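Local coordinates for putative transcription antitermination protein nusG (PDB 3LPE) that forms a heterodimer with Spt4 and stimulates transcription elongation, its NGN domain, the part present here, mediating the interaction with RNA polymerase, at residues 57-60 / 61-64. Residues are numbered along the deposited sequence; the frame is centred on the assembly and turned at random.
Sequences AETK and GDVE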
ATOM      1  N   ALA A  57      -4.233   7.984  -5.797  1.00 35.53           N
ATOM      2  CA  ALA A  57      -3.560   8.787  -6.814  1.00 34.63           C
ATOM      3  C   ALA A  57      -4.317  10.082  -7.101  1.00 30.86           C
ATOM      4  O   ALA A  57      -5.490  10.221  -6.748  1.00 35.96           O
ATOM      5  CB  ALA A  57      -3.397   7.981  -8.099  1.00 29.23           C
ATOM      6  N   GLU A  58      -3.643  11.025  -7.743  1.00 31.77           N
ATOM      7  CA  GLU A  58      -4.251  12.308  -8.049  1.00 33.08           C
ATOM      8  C   GLU A  58      -5.325  12.181  -9.122  1.00 34.03           C
ATOM      9  O   GLU A  58      -6.379  12.815  -9.036  1.00 33.92           O
ATOM     10  CB  GLU A  58      -3.196  13.293  -8.530  1.00 34.26           C
ATOM     11  CG  GLU A  58      -3.709  14.739  -8.578  1.00 35.71           C
ATOM     12  CD  GLU A  58      -4.280  15.206  -7.246  1.00 49.67           C
ATOM     13  OE1 GLU A  58      -3.778  14.771  -6.186  1.00 43.21           O
ATOM     14  OE2 GLU A  58      -5.239  16.003  -7.260  1.00 47.66           O
ATOM     15  N   THR A  59      -5.054  11.362 -10.140  1.00 34.93           N
ATOM     16  CA  THR A  59      -5.987  11.194 -11.250  1.00 38.00           C
ATOM     17  C   THR A  59      -6.066   9.744 -11.667  1.00 35.29           C
ATOM     18  O   THR A  59      -5.174   8.969 -11.368  1.00 38.47           O
ATOM     19  CB  THR A  59      -5.531  11.981 -12.486  1.00 46.99           C
ATOM     20  OG1 THR A  59      -4.370  11.354 -13.061  1.00 34.45           O
ATOM     21  CG2 THR A  59      -5.205  13.419 -12.111  1.00 41.83           C
ATOM     22  N   LYS A  60      -7.112   9.384 -12.402  1.00 33.85           N
ATOM     23  CA  LYS A  60      -7.212   8.019 -12.918  1.00 38.91           C
ATOM     24  C   LYS A  60      -6.077   7.754 -13.906  1.00 36.84           C
ATOM     25  O   LYS A  60      -5.542   6.637 -13.995  1.00 30.98           O
ATOM     26  CB  LYS A  60      -8.564   7.788 -13.592  1.00 40.55           C
ATOM     27  CG  LYS A  60      -8.782   6.310 -13.964  1.00 42.53           C
ATOM     28  CD  LYS A  60     -10.202   6.018 -14.382  1.00 48.98           C
ATOM     29  CE  LYS A  60     -10.362   4.521 -14.614  1.00 56.86           C
ATOM     30  NZ  LYS A  60     -11.746   4.141 -14.974  1.00 61.27           N
ATOM     31  N   GLY A  61      -5.702   8.795 -14.648  1.00 33.05           N
ATOM     32  CA  GLY A  61      -4.611   8.692 -15.599  1.00 43.84           C
ATOM     33  C   GLY A  61      -3.307   8.241 -14.969  1.00 38.50           C
ATOM     34  O   GLY A  61      -2.525   7.514 -15.588  1.00 44.51           O
ATOM     35  N   ASP A  62      -3.054   8.678 -13.738  1.00 38.71           N
ATOM     36  CA  ASP A  62      -1.875   8.215 -13.014  1.00 33.65           C
ATOM     37  C   ASP A  62      -1.903   6.698 -12.843  1.00 31.66           C
ATOM     38  O   ASP A  62      -0.886   6.025 -13.007  1.00 34.39           O
ATOM     39  CB  ASP A  62      -1.774   8.902 -11.654  1.00 31.82           C
ATOM     40  CG  ASP A  62      -1.408  10.369 -11.777  1.00 47.63           C
ATOM     41  OD1 ASP A  62      -0.228  10.669 -12.050  1.00 46.17           O
ATOM     42  OD2 ASP A  62      -2.298  11.222 -11.618  1.00 33.74           O
ATOM     43  N   VAL A  63      -3.074   6.171 -12.508  1.00 31.71           N
ATOM     44  CA  VAL A  63      -3.228   4.740 -12.294  1.00 29.18           C
ATOM     45  C   VAL A  63      -3.125   3.978 -13.622  1.00 29.05           C
ATOM     46  O   VAL A  63      -2.558   2.899 -13.678  1.00 31.91           O
ATOM     47  CB  VAL A  63      -4.558   4.408 -11.572  1.00 29.65           C
ATOM     48  CG1 VAL A  63      -4.627   2.920 -11.229  1.00 26.78           C
ATOM     49  CG2 VAL A  63      -4.665   5.227 -10.292  1.00 29.69           C
ATOM     50  N   GLU A  64      -3.656   4.559 -14.688  1.00 40.73           N
ATOM     51  CA  GLU A  64      -3.550   3.953 -16.004  1.00 36.05           C
ATOM     52  C   GLU A  64      -2.095   3.830 -16.416  1.00 46.39           C
ATOM     53  O   GLU A  64      -1.679   2.789 -16.936  1.00 33.28           O
ATOM     54  CB  GLU A  64      -4.324   4.773 -17.048  1.00 41.04           C
ATOM     55  CG  GLU A  64      -5.824   4.845 -16.813  1.00 39.95           C
ATOM     56  CD  GLU A  64      -6.558   3.594 -17.277  1.00 67.31           C
ATOM     57  OE1 GLU A  64      -5.883   2.589 -17.591  1.00 69.34           O
ATOM     58  OE2 GLU A  64      -7.811   3.615 -17.333  1.00 65.55           O
TER
HETATM   59  O   HOH W   1     -10.401   1.504 -16.636  1.00 48.47           O
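With chi1 at 71°, T59 sets OG1 between its own backbone N and carbonyl carbon, facing the first turn of helix 60-67; D62, its CG anti to the carbonyl carbon (chi1 -71°), swings its carboxylate back to meet it. The two side chains cross at about a right angle and form a capping box. T59 OG1 accepts from D62 N at 3.1 Å and donates to D62 OD2 at 2.5 Å, a short bond that reaches the oxygen from above the carboxylate plane, 47° out of it. The reciprocal arm, T59 N to D62 OD2, is weak and bent at 3.1 Å. Threonine suits the N-cap because its hydroxyl can accept and donate at once, and aspartate because its short chain returns to the N-cap amide. The other carboxylate oxygen, OD1, takes the backbone N of D39, which joins the helix start to the residue just before strand 40-45. E64 N donates to K60 O at 2.9 Å, an i to i+4 helical bond in the first turn. Beyond the cap, A57 CB, at the end of strand 52-57, packs on V63 CG2 at 3.7 Å, while V63 also meets F13, V15 and I76 of the sheet, a buried place that suits a branched apolar residue. K60, extended and resting on F13 and I76, runs obliquely across E64; K60 NZ and E64 OE2 stay 4.6 Å apart, linked weakly through one water. Two good bonds and one weak one between T59 and D62 thus hold the strand-to-helix turn, and a negative carboxylate at the helix N-terminus probably interacts favourably with the helix dipole.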